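Local coordinates for protein toll-like receptor 6, Variable lymphocyte receptor B (Mus musculus, PDB 3A79) that probably recognises microbial diacylated lipopeptides together with TLR2 through the extracellular leucine-rich repeats of an innate immune receptor, here fused to a hagfish receptor fragment, at residues V278-T289 and L304-Q315; A323-M331 and F343-S351. One frame throughout, in Å; residues are numbered along the deposited sequence.

Contact 1. Residues V278-T289 and L304-Q315; sequences VEYLNIYNLTIT and LKSLMIEHVKNQ. With NAG (2-acetamido-2-deoxy-beta-D-glucopyranose), chain F; NAG (2-acetamido-2-deoxy-beta-D-glucopyranose), chain E; NAG (2-acetamido-2-deoxy-beta-D-glucopyranose), chain G; NAG (2-acetamido-2-deoxy-beta-D-glucopyranose), chain C.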
loop_
_atom_site.group_PDB
_atom_site.type_symbol
_atom_site.label_atom_id
_atom_site.label_comp_id
_atom_site.label_asym_id
_atom_site.label_seq_id
_atom_site.Cartn_x
_atom_site.Cartn_y
_atom_site.Cartn_z
ATOM N N VAL B 278 11.929 4.216 35.512
ATOM C CA VAL B 278 10.831 4.561 34.624
ATOM C C VAL B 278 10.196 3.293 34.057
ATOM O O VAL B 278 10.851 2.520 33.351
ATOM C CB VAL B 278 11.293 5.502 33.498
ATOM C CG1 VAL B 278 10.144 5.808 32.562
ATOM C CG2 VAL B 278 11.860 6.787 34.086
ATOM N N GLU B 279 8.922 3.082 34.395
ATOM C CA GLU B 279 8.181 1.882 33.999
ATOM C C GLU B 279 7.582 2.016 32.600
ATOM O O GLU B 279 7.734 1.133 31.759
ATOM C CB GLU B 279 7.075 1.564 35.017
ATOM C CG GLU B 279 6.550 0.132 34.939
ATOM C CD GLU B 279 5.343 -0.118 35.834
ATOM O OE1 GLU B 279 4.612 0.848 36.165
ATOM O OE2 GLU B 279 5.122 -1.298 36.195
ATOM N N TYR B 280 6.890 3.122 32.359
ATOM C CA TYR B 280 6.377 3.402 31.029
ATOM C C TYR B 280 6.985 4.679 30.451
ATOM O O TYR B 280 6.913 5.742 31.056
ATOM C CB TYR B 280 4.857 3.493 31.048
ATOM C CG TYR B 280 4.172 2.181 31.327
ATOM C CD1 TYR B 280 4.172 1.645 32.603
ATOM C CD2 TYR B 280 3.512 1.480 30.319
ATOM C CE1 TYR B 280 3.541 0.444 32.878
ATOM C CE2 TYR B 280 2.875 0.270 30.585
ATOM C CZ TYR B 280 2.895 -0.239 31.876
ATOM O OH TYR B 280 2.278 -1.433 32.192
ATOM N N LEU B 281 7.592 4.557 29.275
ATOM C CA LEU B 281 8.148 5.695 28.555
ATOM C C LEU B 281 7.339 5.967 27.295
ATOM O O LEU B 281 7.139 5.066 26.483
ATOM C CB LEU B 281 9.592 5.406 28.177
ATOM C CG LEU B 281 10.299 6.543 27.464
ATOM C CD1 LEU B 281 10.077 7.817 28.243
ATOM C CD2 LEU B 281 11.760 6.224 27.375
ATOM N N ASN B 282 6.865 7.200 27.136
ATOM C CA ASN B 282 6.048 7.571 25.975
ATOM C C ASN B 282 6.599 8.779 25.241
ATOM O O ASN B 282 6.977 9.772 25.859
ATOM C CB ASN B 282 4.611 7.868 26.396
ATOM C CG ASN B 282 4.040 6.807 27.302
ATOM O OD1 ASN B 282 3.679 5.724 26.850
ATOM N ND2 ASN B 282 3.953 7.110 28.594
ATOM N N ILE B 283 6.635 8.694 23.921
ATOM C CA ILE B 283 7.112 9.802 23.102
ATOM C C ILE B 283 6.079 10.140 22.022
ATOM O O ILE B 283 5.598 9.258 21.321
ATOM C CB ILE B 283 8.492 9.477 22.481
ATOM C CG1 ILE B 283 9.522 9.263 23.583
ATOM C CG2 ILE B 283 8.934 10.572 21.533
ATOM C CD1 ILE B 283 10.771 8.549 23.123
ATOM N N TYR B 284 5.735 11.417 21.913
ATOM C CA TYR B 284 4.702 11.889 20.990
ATOM C C TYR B 284 5.259 12.957 20.059
ATOM O O TYR B 284 5.823 13.939 20.518
ATOM C CB TYR B 284 3.541 12.492 21.778
ATOM C CG TYR B 284 2.580 11.488 22.375
ATOM C CD1 TYR B 284 1.578 10.918 21.597
ATOM C CD2 TYR B 284 2.651 11.126 23.721
ATOM C CE1 TYR B 284 0.681 10.001 22.134
ATOM C CE2 TYR B 284 1.755 10.208 24.268
ATOM C CZ TYR B 284 0.773 9.650 23.466
ATOM O OH TYR B 284 -0.126 8.741 23.977
ATOM N N ASN B 285 5.093 12.782 18.753
ATOM C CA ASN B 285 5.552 13.791 17.793
ATOM C C ASN B 285 7.071 14.000 17.911
ATOM O O ASN B 285 7.558 15.094 18.187
ATOM C CB ASN B 285 4.726 15.084 17.963
ATOM C CG ASN B 285 5.183 16.232 17.078
ATOM O OD1 ASN B 285 5.755 16.037 15.999
ATOM N ND2 ASN B 285 4.896 17.458 17.540
ATOM N N LEU B 286 7.802 12.914 17.684
ATOM C CA LEU B 286 9.258 12.921 17.577
ATOM C C LEU B 286 9.740 13.325 16.173
ATOM O O LEU B 286 9.147 12.921 15.171
ATOM C CB LEU B 286 9.798 11.529 17.927
ATOM C CG LEU B 286 11.264 11.202 17.659
ATOM C CD1 LEU B 286 12.131 11.972 18.615
ATOM C CD2 LEU B 286 11.491 9.718 17.815
ATOM N N THR B 287 10.821 14.107 16.109
ATOM C CA THR B 287 11.441 14.512 14.837
ATOM C C THR B 287 12.953 14.226 14.810
ATOM O O THR B 287 13.734 14.999 15.356
ATOM C CB THR B 287 11.221 16.023 14.551
ATOM O OG1 THR B 287 9.837 16.356 14.695
ATOM C CG2 THR B 287 11.671 16.381 13.161
ATOM N N ILE B 288 13.358 13.122 14.179
ATOM C CA ILE B 288 14.779 12.760 14.027
ATOM C C ILE B 288 15.516 13.775 13.139
ATOM O O ILE B 288 15.021 14.142 12.074
ATOM C CB ILE B 288 14.935 11.366 13.391
ATOM C CG1 ILE B 288 13.945 10.356 13.994
ATOM C CG2 ILE B 288 16.352 10.892 13.504
ATOM C CD1 ILE B 288 14.088 10.142 15.476
ATOM N N THR B 289 16.710 14.212 13.540
ATOM C CA THR B 289 17.157 15.514 13.042
ATOM C C THR B 289 18.301 15.721 12.055
ATOM O O THR B 289 18.040 16.194 10.950
ATOM C CB THR B 289 17.149 16.586 14.133
ATOM O OG1 THR B 289 15.926 17.316 14.009
ATOM C CG2 THR B 289 18.313 17.547 13.983
ATOM N N LEU B 304 12.015 -0.445 32.823
ATOM C CA LEU B 304 11.126 -0.257 31.686
ATOM C C LEU B 304 10.268 -1.464 31.350
ATOM O O LEU B 304 10.767 -2.550 31.067
ATOM C CB LEU B 304 11.924 0.124 30.444
ATOM C CG LEU B 304 11.945 1.597 30.055
ATOM C CD1 LEU B 304 12.267 1.716 28.586
ATOM C CD2 LEU B 304 10.614 2.246 30.341
ATOM N N LYS B 305 8.963 -1.252 31.354
ATOM C CA LYS B 305 8.038 -2.254 30.864
ATOM C C LYS B 305 7.627 -1.920 29.432
ATOM O O LYS B 305 7.369 -2.826 28.636
ATOM C CB LYS B 305 6.812 -2.334 31.776
ATOM C CG LYS B 305 5.747 -3.324 31.333
ATOM C CD LYS B 305 4.700 -3.503 32.434
ATOM C CE LYS B 305 3.482 -4.297 31.967
ATOM N NZ LYS B 305 2.443 -4.318 33.033
ATOM N N SER B 306 7.599 -0.627 29.098
ATOM C CA SER B 306 6.995 -0.186 27.837
ATOM C C SER B 306 7.557 1.074 27.202
ATOM O O SER B 306 7.451 2.154 27.767
ATOM C CB SER B 306 5.486 0.034 28.018
ATOM O OG SER B 306 5.041 1.114 27.205
ATOM N N LEU B 307 8.100 0.938 25.996
ATOM C CA LEU B 307 8.343 2.092 25.133
ATOM C C LEU B 307 7.174 2.266 24.168
ATOM O O LEU B 307 6.649 1.297 23.616
ATOM C CB LEU B 307 9.641 1.933 24.351
ATOM C CG LEU B 307 10.057 3.189 23.593
ATOM C CD1 LEU B 307 10.099 4.365 24.543
ATOM C CD2 LEU B 307 11.409 2.976 22.938
ATOM N N MET B 308 6.754 3.505 23.976
ATOM C CA MET B 308 5.644 3.785 23.084
ATOM C C MET B 308 5.915 5.069 22.311
ATOM O O MET B 308 5.930 6.157 22.888
ATOM C CB MET B 308 4.355 3.931 23.878
ATOM C CG MET B 308 3.107 3.766 23.039
ATOM S SD MET B 308 1.980 5.164 23.106
ATOM C CE MET B 308 2.874 6.305 22.079
ATOM N N ILE B 309 6.137 4.938 21.007
ATOM C CA ILE B 309 6.410 6.085 20.151
ATOM C C ILE B 309 5.282 6.259 19.137
ATOM O O ILE B 309 4.850 5.291 18.510
ATOM C CB ILE B 309 7.752 5.924 19.422
ATOM C CG1 ILE B 309 8.835 5.504 20.412
ATOM C CG2 ILE B 309 8.153 7.217 18.766
ATOM C CD1 ILE B 309 10.239 5.703 19.897
ATOM N N GLU B 310 4.798 7.490 18.988
ATOM C CA GLU B 310 3.689 7.769 18.082
ATOM C C GLU B 310 3.863 9.080 17.351
ATOM O O GLU B 310 4.046 10.124 17.965
ATOM C CB GLU B 310 2.343 7.775 18.815
ATOM C CG GLU B 310 1.149 7.589 17.875
ATOM C CD GLU B 310 -0.210 7.722 18.560
ATOM O OE1 GLU B 310 -0.378 7.231 19.705
ATOM O OE2 GLU B 310 -1.118 8.313 17.930
ATOM N N HIS B 311 3.772 9.015 16.030
ATOM C CA HIS B 311 3.907 10.191 15.177
ATOM C C HIS B 311 5.355 10.605 15.063
ATOM O O HIS B 311 5.848 11.386 15.867
ATOM C CB HIS B 311 3.075 11.366 15.687
ATOM C CG HIS B 311 2.963 12.483 14.699
ATOM N ND1 HIS B 311 2.615 12.274 13.383
ATOM C CD2 HIS B 311 3.163 13.814 14.828
ATOM C CE1 HIS B 311 2.606 13.427 12.743
ATOM N NE2 HIS B 311 2.931 14.380 13.598
ATOM N N VAL B 312 6.036 10.083 14.055
ATOM C CA VAL B 312 7.454 10.334 13.915
ATOM C C VAL B 312 7.725 10.952 12.567
ATOM O O VAL B 312 7.483 10.326 11.538
ATOM C CB VAL B 312 8.256 9.040 14.039
ATOM C CG1 VAL B 312 9.735 9.329 13.863
ATOM C CG2 VAL B 312 7.984 8.384 15.381
ATOM N N LYS B 313 8.204 12.191 12.576
ATOM C CA LYS B 313 8.624 12.857 11.350
ATOM C C LYS B 313 10.163 12.589 11.267
ATOM O O LYS B 313 10.856 12.652 12.281
ATOM C CB LYS B 313 8.179 14.375 11.325
ATOM C CG LYS B 313 6.786 14.782 12.095
ATOM C CD LYS B 313 6.104 16.213 11.736
ATOM C CE LYS B 313 4.731 16.549 12.522
ATOM N NZ LYS B 313 3.745 17.743 12.171
ATOM N N ASN B 314 10.692 12.203 10.104
ATOM C CA ASN B 314 12.153 12.011 9.960
ATOM C C ASN B 314 12.792 12.820 8.815
ATOM O O ASN B 314 12.408 12.688 7.659
ATOM C CB ASN B 314 12.514 10.526 9.834
ATOM C CG ASN B 314 14.010 10.290 9.571
ATOM O OD1 ASN B 314 14.813 11.219 9.571
ATOM N ND2 ASN B 314 14.378 9.034 9.341
ATOM N N GLN B 315 13.774 13.648 9.149
ATOM C CA GLN B 315 14.368 14.580 8.193
ATOM C C GLN B 315 15.659 14.089 7.540
ATOM O O GLN B 315 16.187 14.747 6.647
ATOM C CB GLN B 315 14.635 15.926 8.862
ATOM C CG GLN B 315 13.427 16.518 9.527
ATOM C CD GLN B 315 13.717 17.870 10.123
ATOM O OE1 GLN B 315 14.883 18.294 10.204
ATOM N NE2 GLN B 315 12.660 18.564 10.549
HETATM C C1 NAG F . 5.277 18.540 16.660
HETATM C C2 NAG F . 4.036 19.439 16.734
HETATM C C3 NAG F . 4.245 20.863 16.237
HETATM C C4 NAG F . 5.642 21.428 16.509
HETATM C C5 NAG F . 6.771 20.402 16.444
HETATM C C6 NAG F . 8.036 21.010 17.049
HETATM C C7 NAG F . 1.788 18.449 16.560
HETATM C C8 NAG F . 1.167 17.215 15.978
HETATM N N2 NAG F . 2.928 18.869 15.982
HETATM O O3 NAG F . 3.295 21.670 16.899
HETATM O O4 NAG F . 5.896 22.482 15.594
HETATM O O5 NAG F . 6.443 19.204 17.121
HETATM O O6 NAG F . 9.116 20.104 16.983
HETATM O O7 NAG F . 1.232 19.002 17.513
HETATM C C1 NAG E . 1.896 4.511 34.404
HETATM C C2 NAG E . 0.662 4.903 35.240
HETATM C C3 NAG E . -0.583 4.007 35.162
HETATM C C4 NAG E . -0.647 3.050 33.980
HETATM C C5 NAG E . 0.714 2.611 33.476
HETATM C C6 NAG E . 0.482 2.049 32.088
HETATM C C7 NAG E . 2.010 4.402 37.271
HETATM C C8 NAG E . 2.164 2.909 37.106
HETATM N N2 NAG E . 0.985 5.002 36.661
HETATM O O3 NAG E . -1.720 4.844 35.106
HETATM O O4 NAG E . -1.428 1.919 34.326
HETATM O O5 NAG E . 1.594 3.698 33.293
HETATM O O6 NAG E . -0.152 3.055 31.323
HETATM O O7 NAG E . 2.795 5.049 37.964
HETATM C C1 NAG G . -3.835 5.184 19.172
HETATM C C2 NAG G . -4.198 6.207 18.082
HETATM C C3 NAG G . -4.478 7.585 18.662
HETATM C C4 NAG G . -5.538 7.470 19.750
HETATM C C5 NAG G . -5.010 6.531 20.832
HETATM C C6 NAG G . -6.040 6.288 21.926
HETATM C C7 NAG G . -3.426 5.848 15.813
HETATM C C8 NAG G . -2.391 6.190 14.767
HETATM N N2 NAG G . -3.201 6.324 17.037
HETATM O O3 NAG G . -4.815 8.498 17.634
HETATM O O4 NAG G . -5.835 8.753 20.270
HETATM O O5 NAG G . -4.673 5.264 20.307
HETATM O O6 NAG G . -7.097 5.509 21.406
HETATM O O7 NAG G . -4.416 5.150 15.542
HETATM C C1 NAG C . -1.443 0.442 18.838
HETATM C C2 NAG C . -2.585 0.531 19.854
HETATM C C3 NAG C . -3.565 1.679 19.599
HETATM C C4 NAG C . -2.890 2.983 19.165
HETATM C C5 NAG C . -1.770 2.710 18.161
HETATM C C6 NAG C . -0.961 3.971 17.917
HETATM C C7 NAG C . -3.363 -1.526 20.923
HETATM C C8 NAG C . -4.284 -2.712 20.818
HETATM N N2 NAG C . -3.334 -0.712 19.862
HETATM O O3 NAG C . -4.363 1.899 20.748
HETATM O O4 NAG C . -3.894 3.844 18.630
HETATM O O5 NAG C . -0.883 1.719 18.634
HETATM O O6 NAG C . -0.635 4.537 19.167
HETATM O O7 NAG C . -2.686 -1.346 21.940
#

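Contact 2. Residues A323-M331 and F343-S351; sequences ALYSVFAEM and FIHMVCPPS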
loop_
_atom_site.group_PDB
_atom_site.type_symbol
_atom_site.label_atom_id
_atom_site.label_comp_id
_atom_site.label_asym_id
_atom_site.label_seq_id
_atom_site.Cartn_x
_atom_site.Cartn_y
_atom_site.Cartn_z
ATOM N N ALA B 323 21.388 1.096 11.688
ATOM C CA ALA B 323 21.778 2.063 12.715
ATOM C C ALA B 323 20.596 2.615 13.484
ATOM O O ALA B 323 20.728 3.006 14.646
ATOM C CB ALA B 323 22.572 3.202 12.096
ATOM N N LEU B 324 19.446 2.650 12.822
ATOM C CA LEU B 324 18.224 3.169 13.410
ATOM C C LEU B 324 17.388 2.036 13.995
ATOM O O LEU B 324 17.019 2.098 15.160
ATOM C CB LEU B 324 17.428 3.971 12.371
ATOM C CG LEU B 324 15.953 4.302 12.649
ATOM C CD1 LEU B 324 15.802 5.397 13.689
ATOM C CD2 LEU B 324 15.265 4.711 11.376
ATOM N N TYR B 325 17.105 0.997 13.211
ATOM C CA TYR B 325 16.177 -0.049 13.666
ATOM C C TYR B 325 16.727 -0.958 14.777
ATOM O O TYR B 325 15.969 -1.484 15.598
ATOM C CB TYR B 325 15.644 -0.905 12.505
ATOM C CG TYR B 325 14.839 -0.141 11.473
ATOM C CD1 TYR B 325 14.998 -0.396 10.118
ATOM C CD2 TYR B 325 13.929 0.835 11.850
ATOM C CE1 TYR B 325 14.276 0.297 9.169
ATOM C CE2 TYR B 325 13.198 1.535 10.903
ATOM C CZ TYR B 325 13.378 1.261 9.562
ATOM O OH TYR B 325 12.667 1.957 8.605
ATOM N N SER B 326 18.036 -1.152 14.816
ATOM C CA SER B 326 18.590 -2.060 15.814
ATOM C C SER B 326 18.458 -1.478 17.231
ATOM O O SER B 326 18.212 -2.206 18.193
ATOM C CB SER B 326 20.032 -2.414 15.478
ATOM O OG SER B 326 20.808 -1.235 15.442
ATOM N N VAL B 327 18.604 -0.162 17.341
ATOM C CA VAL B 327 18.409 0.551 18.602
ATOM C C VAL B 327 17.093 0.188 19.298
ATOM O O VAL B 327 17.010 0.227 20.523
ATOM C CB VAL B 327 18.484 2.070 18.373
ATOM C CG1 VAL B 327 17.911 2.838 19.551
ATOM C CG2 VAL B 327 19.921 2.477 18.087
ATOM N N PHE B 328 16.070 -0.163 18.518
ATOM C CA PHE B 328 14.804 -0.650 19.072
ATOM C C PHE B 328 14.750 -2.173 19.131
ATOM O O PHE B 328 14.259 -2.742 20.094
ATOM C CB PHE B 328 13.608 -0.161 18.252
ATOM C CG PHE B 328 13.505 1.319 18.156
ATOM C CD1 PHE B 328 13.888 1.977 16.999
ATOM C CD2 PHE B 328 13.027 2.060 19.220
ATOM C CE1 PHE B 328 13.799 3.350 16.908
ATOM C CE2 PHE B 328 12.937 3.435 19.131
ATOM C CZ PHE B 328 13.326 4.080 17.973
ATOM N N ALA B 329 15.233 -2.836 18.089
ATOM C CA ALA B 329 15.075 -4.279 18.000
ATOM C C ALA B 329 15.747 -4.981 19.174
ATOM O O ALA B 329 15.186 -5.916 19.755
ATOM C CB ALA B 329 15.612 -4.784 16.683
ATOM N N GLU B 330 16.938 -4.504 19.530
ATOM C CA GLU B 330 17.715 -5.069 20.635
ATOM C C GLU B 330 17.287 -4.568 22.023
ATOM O O GLU B 330 18.072 -4.643 22.963
ATOM C CB GLU B 330 19.216 -4.780 20.460
ATOM C CG GLU B 330 19.771 -4.914 19.045
ATOM C CD GLU B 330 21.297 -4.914 19.024
ATOM O OE1 GLU B 330 21.909 -4.284 18.125
ATOM O OE2 GLU B 330 21.886 -5.552 19.920
ATOM N N MET B 331 16.070 -4.049 22.160
ATOM C CA MET B 331 15.596 -3.578 23.466
ATOM C C MET B 331 15.070 -4.738 24.288
ATOM O O MET B 331 14.427 -5.645 23.751
ATOM C CB MET B 331 14.510 -2.503 23.335
ATOM C CG MET B 331 15.024 -1.145 22.894
ATOM S SD MET B 331 13.744 0.121 22.772
ATOM C CE MET B 331 14.800 1.567 22.815
ATOM N N PHE B 343 8.597 4.637 8.892
ATOM C CA PHE B 343 9.419 3.426 8.905
ATOM C C PHE B 343 8.915 2.376 7.910
ATOM O O PHE B 343 7.711 2.208 7.732
ATOM C CB PHE B 343 9.539 2.837 10.317
ATOM C CG PHE B 343 10.122 3.788 11.326
ATOM C CD1 PHE B 343 10.864 4.886 10.920
ATOM C CD2 PHE B 343 9.946 3.573 12.684
ATOM C CE1 PHE B 343 11.399 5.767 11.850
ATOM C CE2 PHE B 343 10.486 4.452 13.616
ATOM C CZ PHE B 343 11.209 5.550 13.195
ATOM N N ILE B 344 9.848 1.674 7.269
ATOM C CA ILE B 344 9.523 0.708 6.223
ATOM C C ILE B 344 9.707 -0.739 6.681
ATOM O O ILE B 344 9.433 -1.681 5.926
ATOM C CB ILE B 344 10.409 0.922 4.995
ATOM C CG1 ILE B 344 11.876 0.811 5.388
ATOM C CG2 ILE B 344 10.157 2.274 4.378
ATOM C CD1 ILE B 344 12.827 0.974 4.219
ATOM N N HIS B 345 10.160 -0.910 7.921
ATOM C CA HIS B 345 10.629 -2.209 8.393
ATOM C C HIS B 345 10.948 -2.233 9.886
ATOM O O HIS B 345 11.055 -1.189 10.533
ATOM C CB HIS B 345 11.892 -2.599 7.620
ATOM C CG HIS B 345 12.191 -4.064 7.656
ATOM N ND1 HIS B 345 11.463 -4.988 6.938
ATOM C CD2 HIS B 345 13.135 -4.768 8.322
ATOM C CE1 HIS B 345 11.947 -6.195 7.159
ATOM N NE2 HIS B 345 12.958 -6.091 8.000
ATOM N N MET B 346 11.092 -3.437 10.427
ATOM C CA MET B 346 11.688 -3.624 11.745
ATOM C C MET B 346 12.577 -4.855 11.693
ATOM O O MET B 346 12.198 -5.890 11.136
ATOM C CB MET B 346 10.629 -3.749 12.847
ATOM C CG MET B 346 11.181 -3.974 14.257
ATOM S SD MET B 346 12.365 -2.725 14.813
ATOM C CE MET B 346 11.523 -1.188 14.403
ATOM N N VAL B 347 13.773 -4.718 12.252
ATOM C CA VAL B 347 14.769 -5.778 12.251
ATOM C C VAL B 347 14.377 -6.887 13.223
ATOM O O VAL B 347 13.715 -6.632 14.221
ATOM C CB VAL B 347 16.153 -5.199 12.614
ATOM C CG1 VAL B 347 17.070 -6.263 13.131
ATOM C CG2 VAL B 347 16.761 -4.521 11.408
ATOM N N CYS B 348 14.763 -8.121 12.925
ATOM C CA CYS B 348 14.567 -9.214 13.878
ATOM C C CYS B 348 15.624 -9.134 15.011
ATOM O O CYS B 348 16.820 -8.933 14.759
ATOM C CB CYS B 348 14.548 -10.573 13.137
ATOM S SG CYS B 348 14.555 -12.111 14.117
ATOM N N PRO B 349 15.175 -9.237 16.271
ATOM C CA PRO B 349 16.124 -9.218 17.390
ATOM C C PRO B 349 17.295 -10.192 17.156
ATOM O O PRO B 349 17.063 -11.318 16.701
ATOM C CB PRO B 349 15.271 -9.687 18.571
ATOM C CG PRO B 349 13.844 -9.384 18.183
ATOM C CD PRO B 349 13.766 -9.323 16.705
ATOM N N PRO B 350 18.536 -9.776 17.477
ATOM C CA PRO B 350 19.724 -10.597 17.192
ATOM C C PRO B 350 19.811 -11.800 18.128
ATOM O O PRO B 350 20.346 -12.851 17.756
ATOM C CB PRO B 350 20.903 -9.641 17.462
ATOM C CG PRO B 350 20.297 -8.327 17.848
ATOM C CD PRO B 350 18.882 -8.586 18.267
ATOM N N SER B 351 19.296 -11.617 19.342
ATOM C CA SER B 351 19.257 -12.653 20.367
ATOM C C SER B 351 17.808 -12.753 20.829
ATOM O O SER B 351 17.043 -11.804 20.643
ATOM C CB SER B 351 20.166 -12.276 21.548
ATOM O OG SER B 351 21.535 -12.183 21.172
#

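Contact 1. Residues V278-T289 and L304-Q315
E279 O is gripped by two successive amides: K305 N, at the approach to strand 306-314, comes in the carbonyl plane on a lone pair, 2.7 Å away, and S306 N, at its start, nearly end-on to the C=O. From there strands 280-284 and 306-314 run parallel, 9° apart, L281 and I283 each bonding across through both N and O. At N285, the glycan-bearing corner of the chain, N285 N still reaches E310 O (3.0 Å); beyond it the pairing continues on another face. On the aliphatic side L281 and L307 lie side by side, CG to CD1 3.6 Å. Sugars line the face of Y280, N282, Y284, S306, M308 and E310: the chain E N-acetylglucosamine sets C6 over the centre of the Y280 ring. K305, beside Y280 at the end of the pairing, brings NZ to a weak bond with Y280 OH. M308, bent at chi2 and chi3, lays CE over the rim of one face of Y284, a Met-aromatic contact. E310 OE1 accepts from O6 of the chain C sugar (2.8 Å), OE2 from N2 of the chain G sugar (3.0 Å). The pairing of 280-284 with 306-310 forms the concave surface of a leucine-rich-repeat solenoid, here in the TLR6 part.

Contact 2. Residues A323-M331 and F343-S351
Y325 and F343 meet edge to face: the tyrosine ring turns its edge to the face of the phenylalanine, planes 77° apart and centroids 5.6 Å from each other, with Y325 CE2 3.8 Å from F343 CG. The two side chains run antiparallel to each other, which carries the tyrosine hydroxyl beyond the ring to the backbone of the loop. There I344 N donates a straight hydrogen bond to Y325 OH (3.1 Å, 163° at the hydrogen), the polar link between helix and loop. With CG anti to its carbonyl carbon (chi1 -62°), Y325 reaches from the helix to the loop, and its ring lies beneath the peptide of H345, whose carbonyl oxygen sits 3.4 Å above the ring plane, over its centre. M346 comes obliquely; its chain, bent at chi2 and chi3, brings CE to 4.0 Å from Y325 CD2. L324 crosses F343 at about a right angle, placing CD2 by CE1 of the ring.

One turn further on, smaller side chains make the contact. A329 presents only CB, which touches V347 O at 3.6 Å and the CG1 branch of V347, while the CG2 branch packs on Y325 CB. At the helix end the E330 side chain crosses the ring of P350, CG to CG 3.7 Å. C348, on this loop, is joined by a disulfide to C373. An aromatic side chain of another protein chain stacks on the H345 ring, so the loop also borders what is probably part of the receptor pairing. Helix 321-329, packed here against an irregular loop, lies on the convex side of the TLR6 leucine-rich-repeat solenoid.

How the contacts relate
Contact 1 closes before contact 2 opens, and strand 306-314 is followed, after a short connection, by helix 321-329, so the two are successive steps of one solenoid path. Contact 1 is held by repeated backbone bonds and is partly buried, with glycans along its polar face; contact 2 is mostly buried and relies on aromatic and aliphatic side chains with a single hydrogen bond across it. They share a hydrophobic interior: F328 CE2 packs on I309 CD1 at 3.6 Å, M331 CE lies 3.7 Å from L307 CD2, and F343 rests on V312. The buried side chains of 304-315 thus meet the helix and loop of contact 2.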